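Side-chain contacts in 3-methylornithine synthase (Methanosarcina barkeri, PDB 3T7V), which catalyses the radical-based isomerization of L-lysine to (3R)-3-methyl-D-ornithine, a step in pyrrolysine biosynthesis, using a [4Fe-4S] cluster and S-adenosyl-L-methionine: residues 26-31 and 266-271; 140-145 and 342-347. All coordinates share one frame; numbering follows the deposited sequence.

Interaction 1: 26-31 and 266-271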
ATOM      1  N   ASN A  26      21.148   2.856  15.490  1.00 23.14           N
ATOM      2  CA  ASN A  26      20.858   3.636  16.743  1.00 22.04           C
ATOM      3  C   ASN A  26      19.781   4.683  16.521  1.00 21.29           C
ATOM      4  O   ASN A  26      18.917   4.861  17.432  1.00 21.16           O
ATOM      5  CB  ASN A  26      22.116   4.197  17.368  1.00 26.53           C
ATOM      6  CG  ASN A  26      22.882   3.116  18.159  1.00 36.49           C
ATOM      7  OD1 ASN A  26      23.973   3.334  18.490  1.00 45.96           O
ATOM      8  ND2 ASN A  26      22.288   1.962  18.392  1.00 33.26           N
ATOM      9  N   ASP A  27      19.824   5.409  15.389  1.00 23.50           N
ATOM     10  CA  ASP A  27      18.802   6.426  15.093  1.00 21.81           C
ATOM     11  C   ASP A  27      17.439   5.711  14.988  1.00 19.62           C
ATOM     12  O   ASP A  27      16.462   6.219  15.546  1.00 22.44           O
ATOM     13  CB  ASP A  27      19.069   7.173  13.762  1.00 25.69           C
ATOM     14  CG  ASP A  27      20.353   7.942  13.775  1.00 31.69           C
ATOM     15  OD1 ASP A  27      20.815   8.323  14.882  1.00 36.08           O
ATOM     16  OD2 ASP A  27      20.903   8.221  12.687  1.00 33.02           O
ATOM     17  N   LEU A  28      17.356   4.572  14.289  1.00 22.03           N
ATOM     18  CA  LEU A  28      16.049   3.806  14.173  1.00 21.54           C
ATOM     19  C   LEU A  28      15.594   3.393  15.534  1.00 21.06           C
ATOM     20  O   LEU A  28      14.410   3.497  15.813  1.00 21.86           O
ATOM     21  CB  LEU A  28      16.190   2.605  13.224  1.00 21.40           C
ATOM     22  CG  LEU A  28      16.533   2.962  11.796  1.00 22.79           C
ATOM     23  CD1 LEU A  28      16.648   1.674  10.952  1.00 24.39           C
ATOM     24  CD2 LEU A  28      15.482   3.868  11.168  1.00 26.73           C
ATOM     25  N   ARG A  29      16.476   2.834  16.398  1.00 17.75           N
ATOM     26  CA  ARG A  29      16.028   2.461  17.720  1.00 17.53           C
ATOM     27  C   ARG A  29      15.453   3.614  18.485  1.00 17.47           C
ATOM     28  O   ARG A  29      14.548   3.409  19.299  1.00 23.50           O
ATOM     29  CB  ARG A  29      17.150   1.797  18.561  1.00 18.19           C
ATOM     30  CG  ARG A  29      17.500   0.420  18.065  1.00 19.01           C
ATOM     31  CD  ARG A  29      18.706  -0.105  18.864  1.00 19.08           C
ATOM     32  NE  ARG A  29      19.053  -1.460  18.396  1.00 21.07           N
ATOM     33  CZ  ARG A  29      18.502  -2.562  18.871  1.00 18.61           C
ATOM     34  NH1 ARG A  29      17.530  -2.514  19.804  1.00 18.69           N
ATOM     35  NH2 ARG A  29      18.940  -3.753  18.473  1.00 21.91           N
ATOM     36  N   THR A  30      16.124   4.783  18.404  1.00 18.69           N
ATOM     37  CA  THR A  30      15.700   5.955  19.132  1.00 18.64           C
ATOM     38  C   THR A  30      14.341   6.429  18.624  1.00 18.04           C
ATOM     39  O   THR A  30      13.406   6.630  19.421  1.00 21.87           O
ATOM     40  CB  THR A  30      16.734   7.006  18.978  1.00 20.87           C
ATOM     41  OG1 THR A  30      17.980   6.524  19.461  1.00 22.98           O
ATOM     42  CG2 THR A  30      16.298   8.341  19.726  1.00 25.34           C
ATOM     43  N   LEU A  31      14.229   6.571  17.297  1.00 19.79           N
ATOM     44  CA  LEU A  31      12.965   7.073  16.698  1.00 21.04           C
ATOM     45  C   LEU A  31      11.801   6.128  16.951  1.00 21.04           C
ATOM     46  O   LEU A  31      10.660   6.559  17.315  1.00 23.39           O
ATOM     47  CB  LEU A  31      13.160   7.364  15.189  1.00 21.64           C
ATOM     48  CG  LEU A  31      14.180   8.497  14.923  1.00 22.25           C
ATOM     49  CD1 LEU A  31      14.292   8.684  13.419  1.00 26.77           C
ATOM     50  CD2 LEU A  31      13.808   9.837  15.537  1.00 24.47           C
ATOM     51  N   ARG A 266       9.868   7.980   5.705  1.00 14.85           N
ATOM     52  CA  ARG A 266      10.166   9.240   4.944  1.00 15.26           C
ATOM     53  C   ARG A 266      11.617   9.680   5.173  1.00 16.63           C
ATOM     54  O   ARG A 266      12.263  10.204   4.235  1.00 18.95           O
ATOM     55  CB  ARG A 266       9.204  10.331   5.351  1.00 15.59           C
ATOM     56  CG  ARG A 266       9.439  11.726   4.735  1.00 16.50           C
ATOM     57  CD  ARG A 266       9.483  11.670   3.214  1.00 15.76           C
ATOM     58  NE  ARG A 266       8.162  11.360   2.686  1.00 15.22           N
ATOM     59  CZ  ARG A 266       7.941  10.892   1.451  1.00 16.43           C
ATOM     60  NH1 ARG A 266       8.913  10.668   0.601  1.00 17.60           N
ATOM     61  NH2 ARG A 266       6.697  10.529   1.105  1.00 16.88           N
ATOM     62  N   LEU A 267      12.103   9.412   6.380  1.00 16.71           N
ATOM     63  CA  LEU A 267      13.458   9.854   6.656  1.00 17.87           C
ATOM     64  C   LEU A 267      14.473   8.902   6.006  1.00 19.99           C
ATOM     65  O   LEU A 267      15.592   9.280   5.757  1.00 24.90           O
ATOM     66  CB  LEU A 267      13.663   9.970   8.185  1.00 19.94           C
ATOM     67  CG  LEU A 267      12.800  11.051   8.882  1.00 20.23           C
ATOM     68  CD1 LEU A 267      12.952  11.037  10.408  1.00 28.18           C
ATOM     69  CD2 LEU A 267      13.172  12.429   8.384  1.00 22.58           C
ATOM     70  N   MET A 268      14.113   7.626   5.830  1.00 19.30           N
ATOM     71  CA  MET A 268      14.932   6.620   5.168  1.00 19.40           C
ATOM     72  C   MET A 268      14.847   6.629   3.636  1.00 19.22           C
ATOM     73  O   MET A 268      15.812   6.260   2.981  1.00 24.25           O
ATOM     74  CB  MET A 268      14.543   5.188   5.600  1.00 22.06           C
ATOM     75  CG  MET A 268      14.910   4.925   7.047  1.00 25.49           C
ATOM     76  SD  MET A 268      14.480   3.164   7.383  1.00 26.31           S
ATOM     77  CE  MET A 268      15.636   2.254   6.284  1.00 29.09           C
ATOM     78  N   PHE A 269      13.658   6.920   3.077  1.00 19.49           N
ATOM     79  CA  PHE A 269      13.414   6.921   1.664  1.00 17.76           C
ATOM     80  C   PHE A 269      12.843   8.289   1.260  1.00 18.13           C
ATOM     81  O   PHE A 269      11.652   8.449   0.879  1.00 17.98           O
ATOM     82  CB  PHE A 269      12.331   5.861   1.348  1.00 18.49           C
ATOM     83  CG  PHE A 269      12.709   4.468   1.754  1.00 19.71           C
ATOM     84  CD1 PHE A 269      12.342   3.913   2.964  1.00 17.04           C
ATOM     85  CD2 PHE A 269      13.377   3.624   0.803  1.00 22.78           C
ATOM     86  CE1 PHE A 269      12.719   2.585   3.336  1.00 19.93           C
ATOM     87  CE2 PHE A 269      13.739   2.325   1.171  1.00 25.18           C
ATOM     88  CZ  PHE A 269      13.410   1.792   2.424  1.00 21.44           C
ATOM     89  N   PRO A 270      13.626   9.345   1.371  1.00 18.36           N
ATOM     90  CA  PRO A 270      13.120  10.684   1.313  1.00 18.32           C
ATOM     91  C   PRO A 270      12.426  11.022  -0.033  1.00 17.93           C
ATOM     92  O   PRO A 270      11.491  11.827  -0.040  1.00 20.36           O
ATOM     93  CB  PRO A 270      14.344  11.577   1.579  1.00 22.27           C
ATOM     94  CG  PRO A 270      15.485  10.652   1.339  1.00 24.83           C
ATOM     95  CD  PRO A 270      15.048   9.295   1.748  1.00 19.60           C
ATOM     96  N   LYS A 271      12.874  10.383  -1.115  1.00 18.31           N
ATOM     97  CA  LYS A 271      12.382  10.735  -2.456  1.00 20.76           C
ATOM     98  C   LYS A 271      11.283   9.796  -2.920  1.00 20.08           C
ATOM     99  O   LYS A 271      10.874   9.900  -4.101  1.00 23.63           O
ATOM    100  CB  LYS A 271      13.543  10.653  -3.445  1.00 22.79           C
ATOM    101  CG  LYS A 271      14.609  11.728  -3.154  1.00 26.44           C
ATOM    102  CD  LYS A 271      15.849  11.602  -4.073  1.00 31.98           C
ATOM    103  CE  LYS A 271      16.971  12.551  -3.670  1.00 37.97           C
ATOM    104  NZ  LYS A 271      18.001  12.688  -4.747  1.00 58.06           N
TER
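Leu28 and Leu31 of helix 25-32 meet Met268 and Leu267 at the end of helix 258-268 in a light, wholly apolar helix-to-helix contact on the outside of the TIM-barrel fold. Helix 25-32, which precedes the barrel, lies against its outer layer, far from the cluster and the substrate pocket. The backbones stay well apart, with the CA atoms of Leu28 and Met268 9.5 Å from each other, and two pairs of side chains span the gap, each pair crossing at about a right angle. In one, the CD1 methyls of Leu31 and Leu267 meet tip to tip at 4.0 Å. Both leucines have CG anti to the carbonyl carbon (chi1 -64° and -65°), and both CB atoms already head for the opposite helix. Leu267 also touches Leu23, Leu43 of helix 37-55, and Leu13 and Val17 of helix 13-18, so the pair belongs to a larger apolar cluster. Met268 also packs on Leu223 of helix 216-228, and Leu28 on Arg224 of that helix.

The two segments are held internally. Asn26 O accepts from Thr30 N and, at 2.8 Å, from Thr30 OG1, the two donors arriving from opposite faces of the carbonyl plane. Beyond Met268 the chain leaves helical geometry at Phe269, and the Arg266 guanidinium reaches over this turn: NH1 donates to Pro270 O at 2.9 Å, bent (134° at the hydrogen) and well out of the carbonyl plane, and also to Arg272 O. In the other pair the extended chi2 of Met268 carries its SD to 4.0 Å from Leu28 CD2.

Interaction 2: 140-145 and 342-347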
ATOM      1  N   GLY A 140      -6.436   4.542 -19.687  1.00 15.20           N
ATOM      2  CA  GLY A 140      -5.174   5.178 -20.076  1.00 16.91           C
ATOM      3  C   GLY A 140      -4.217   5.573 -18.941  1.00 18.20           C
ATOM      4  O   GLY A 140      -3.161   6.079 -19.200  1.00 24.14           O
ATOM      5  N   LEU A 141      -4.594   5.324 -17.709  1.00 16.79           N
ATOM      6  CA  LEU A 141      -3.869   5.796 -16.523  1.00 15.53           C
ATOM      7  C   LEU A 141      -2.836   4.787 -16.180  1.00 13.42           C
ATOM      8  O   LEU A 141      -2.885   3.585 -16.559  1.00 14.59           O
ATOM      9  CB  LEU A 141      -4.844   5.806 -15.274  1.00 17.95           C
ATOM     10  CG  LEU A 141      -5.855   6.982 -15.269  1.00 20.17           C
ATOM     11  CD1 LEU A 141      -6.841   6.751 -14.145  1.00 28.33           C
ATOM     12  CD2 LEU A 141      -5.079   8.304 -15.066  1.00 25.53           C
ATOM     13  N   PRO A 142      -1.805   5.217 -15.453  1.00 12.89           N
ATOM     14  CA  PRO A 142      -0.922   4.228 -14.794  1.00 12.81           C
ATOM     15  C   PRO A 142      -1.670   3.208 -13.990  1.00 11.86           C
ATOM     16  O   PRO A 142      -2.688   3.546 -13.333  1.00 12.96           O
ATOM     17  CB  PRO A 142      -0.064   5.102 -13.857  1.00 14.52           C
ATOM     18  CG  PRO A 142      -0.113   6.481 -14.554  1.00 14.28           C
ATOM     19  CD  PRO A 142      -1.523   6.585 -15.056  1.00 14.25           C
ATOM     20  N   ILE A 143      -1.256   1.981 -14.126  1.00 10.92           N
ATOM     21  CA  ILE A 143      -1.915   0.856 -13.432  1.00 11.06           C
ATOM     22  C   ILE A 143      -0.957   0.197 -12.480  1.00 10.82           C
ATOM     23  O   ILE A 143       0.184  -0.172 -12.849  1.00 13.04           O
ATOM     24  CB  ILE A 143      -2.391  -0.236 -14.442  1.00 12.36           C
ATOM     25  CG1 ILE A 143      -3.525   0.299 -15.272  1.00 14.80           C
ATOM     26  CG2 ILE A 143      -2.874  -1.526 -13.709  1.00 14.60           C
ATOM     27  CD1 ILE A 143      -3.987  -0.726 -16.309  1.00 17.91           C
ATOM     28  N   MET A 144      -1.395   0.060 -11.234  1.00 10.84           N
ATOM     29  CA  MET A 144      -0.698  -0.772 -10.246  1.00 11.07           C
ATOM     30  C   MET A 144      -1.451  -2.096 -10.241  1.00 11.74           C
ATOM     31  O   MET A 144      -2.688  -2.104 -10.282  1.00 11.85           O
ATOM     32  CB  MET A 144      -0.803  -0.128  -8.855  1.00 11.89           C
ATOM     33  CG  MET A 144      -0.373  -1.084  -7.735  1.00 14.36           C
ATOM     34  SD  MET A 144      -0.388  -0.105  -6.163  1.00 16.84           S
ATOM     35  CE  MET A 144       1.218   0.514  -6.270  1.00 16.60           C
ATOM     36  N   ILE A 145      -0.745  -3.191 -10.274  1.00 10.76           N
ATOM     37  CA  ILE A 145      -1.371  -4.526 -10.089  1.00 10.57           C
ATOM     38  C   ILE A 145      -0.925  -5.095  -8.777  1.00 10.62           C
ATOM     39  O   ILE A 145       0.287  -5.024  -8.395  1.00 10.60           O
ATOM     40  CB  ILE A 145      -1.088  -5.456 -11.299  1.00 10.94           C
ATOM     41  CG1 ILE A 145       0.410  -5.687 -11.506  1.00 11.36           C
ATOM     42  CG2 ILE A 145      -1.863  -5.013 -12.531  1.00 12.61           C
ATOM     43  CD1 ILE A 145       0.711  -6.824 -12.527  1.00 13.68           C
ATOM     44  N   ALA A 342       2.100  14.855 -14.755  1.00 21.57           N
ATOM     45  CA  ALA A 342       3.438  14.676 -15.257  1.00 25.11           C
ATOM     46  C   ALA A 342       4.421  14.405 -14.123  1.00 24.30           C
ATOM     47  O   ALA A 342       5.463  13.701 -14.322  1.00 26.41           O
ATOM     48  CB  ALA A 342       3.889  15.925 -16.031  1.00 27.36           C
ATOM     49  N   ASP A 343       4.127  14.956 -12.946  1.00 22.86           N
ATOM     50  CA  ASP A 343       4.986  14.725 -11.767  1.00 23.11           C
ATOM     51  C   ASP A 343       4.910  13.310 -11.292  1.00 22.80           C
ATOM     52  O   ASP A 343       5.898  12.764 -10.885  1.00 23.30           O
ATOM     53  CB  ASP A 343       4.695  15.717 -10.684  1.00 29.28           C
ATOM     54  CG  ASP A 343       5.159  17.146 -11.122  1.00 47.42           C
ATOM     55  OD1 ASP A 343       6.093  17.257 -11.999  1.00 48.19           O
ATOM     56  OD2 ASP A 343       4.592  18.136 -10.628  1.00 51.38           O
ATOM     57  N   PHE A 344       3.715  12.718 -11.402  1.00 19.05           N
ATOM     58  CA  PHE A 344       3.570  11.296 -11.110  1.00 17.41           C
ATOM     59  C   PHE A 344       4.281  10.454 -12.189  1.00 18.72           C
ATOM     60  O   PHE A 344       5.005   9.500 -11.855  1.00 20.55           O
ATOM     61  CB  PHE A 344       2.080  10.888 -11.021  1.00 16.64           C
ATOM     62  CG  PHE A 344       1.955   9.487 -10.523  1.00 15.65           C
ATOM     63  CD1 PHE A 344       1.509   8.453 -11.348  1.00 17.10           C
ATOM     64  CD2 PHE A 344       2.322   9.145  -9.193  1.00 16.65           C
ATOM     65  CE1 PHE A 344       1.477   7.129 -10.937  1.00 19.85           C
ATOM     66  CE2 PHE A 344       2.237   7.821  -8.751  1.00 17.86           C
ATOM     67  CZ  PHE A 344       1.831   6.807  -9.646  1.00 15.99           C
ATOM     68  N   GLU A 345       4.066  10.758 -13.463  1.00 20.29           N
ATOM     69  CA  GLU A 345       4.635   9.970 -14.578  1.00 22.90           C
ATOM     70  C   GLU A 345       6.163   9.980 -14.494  1.00 23.78           C
ATOM     71  O   GLU A 345       6.800   9.058 -14.947  1.00 25.55           O
ATOM     72  CB  GLU A 345       4.130  10.554 -15.951  1.00 29.65           C
ATOM     73  CG  GLU A 345       2.606  10.677 -16.114  1.00 43.22           C
ATOM     74  CD  GLU A 345       1.889   9.486 -16.788  1.00 73.97           C
ATOM     75  OE1 GLU A 345       2.584   8.753 -17.539  1.00 79.79           O
ATOM     76  OE2 GLU A 345       0.630   9.285 -16.602  1.00 50.10           O
ATOM     77  N   ALA A 346       6.750  11.028 -13.880  1.00 23.78           N
ATOM     78  CA  ALA A 346       8.194  11.130 -13.670  1.00 27.41           C
ATOM     79  C   ALA A 346       8.716  10.012 -12.789  1.00 24.67           C
ATOM     80  O   ALA A 346       9.902   9.635 -12.825  1.00 33.01           O
ATOM     81  CB  ALA A 346       8.585  12.504 -13.069  1.00 31.61           C
ATOM     82  N   VAL A 347       7.869   9.464 -11.965  1.00 26.02           N
ATOM     83  CA  VAL A 347       8.352   8.298 -11.173  1.00 27.90           C
ATOM     84  C   VAL A 347       8.344   6.984 -11.930  1.00 31.24           C
ATOM     85  O   VAL A 347       9.001   6.030 -11.472  1.00 30.25           O
ATOM     86  CB  VAL A 347       7.625   8.148  -9.851  1.00 35.49           C
ATOM     87  CG1 VAL A 347       7.483   9.472  -9.139  1.00 41.55           C
ATOM     88  CG2 VAL A 347       6.317   7.423 -10.039  1.00 37.68           C
TER
HETATM   89  O   HOH W   1      -0.755   7.038 -18.426  1.00 40.27           O
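Pro142 and Phe344 supply the apolar part of this contact, meeting at the rim of the phenyl ring. Pro142 CB lies near the ring plane, 3.9 Å from Phe344 CE1, and Pro142 CG is 4.0 Å from the same carbon, so the pyrrolidine borders the ring edge. CG of Phe344 is anti to the backbone N (chi1 -172°), which carries the ring out from the helix toward the proline, and the two side chains run antiparallel alongside each other. Within the C-terminal segment, Val347 CG2 sits 4.3 Å above one face of the phenyl, offset toward its rim. Beyond the two segments the ring makes an edge-to-face contact with Phe60 and touches Met110.

These neighbours place the contact at the N-terminal ends of the TIM-barrel strands: Phe60 and Met110 belong to strands 58-68 and 110-115, and Pro142 directly precedes strand 143-146, the next in the parallel sheet. The short helix 341-345 thus lays its aromatic side chain against the barrel near the chain's C terminus. The Phe344 side chain remains about 9 Å from that of Thr298, a residue that binds (3R)-3-methyl-D-ornithine.

Polar and mixed contacts gather around Glu345, whose side chain turns sharply at chi2 (-93°) and crosses the proline ring at about a right angle. Its OE2 comes within 3.6 Å of Pro142 CG, a carbon-oxygen approach, and is hydrogen-bonded by Gln341 NE2, one turn earlier in the same helix. A water also donates to OE2, at 3.2 Å. The same water gives its other hydrogen to Gly140 O at 2.7 Å, bridging the turn that follows helix 126-139 to the exposed carboxylate.

How the interactions relate
From the N terminus the chain first passes through 26-31, ahead of the barrel, then builds strands 58-68 and 110-115 before reaching 140-145. The barrel continues through strand 233-238 to 266-271, where interaction 1 closes a loop with 234 residues between its segments. After strands 275-277 and 296-300 the chain comes to 342-347, and interaction 2 closes its own loop, with 196 residues between. The segments alternate, so the loops cross instead of nesting. Interaction 1 ties the N-terminal extension to the outer helical layer, and interaction 2 ties the C-terminal helix to the loop leading into strand 143-146. Their centres are 27 Å apart and they do not touch.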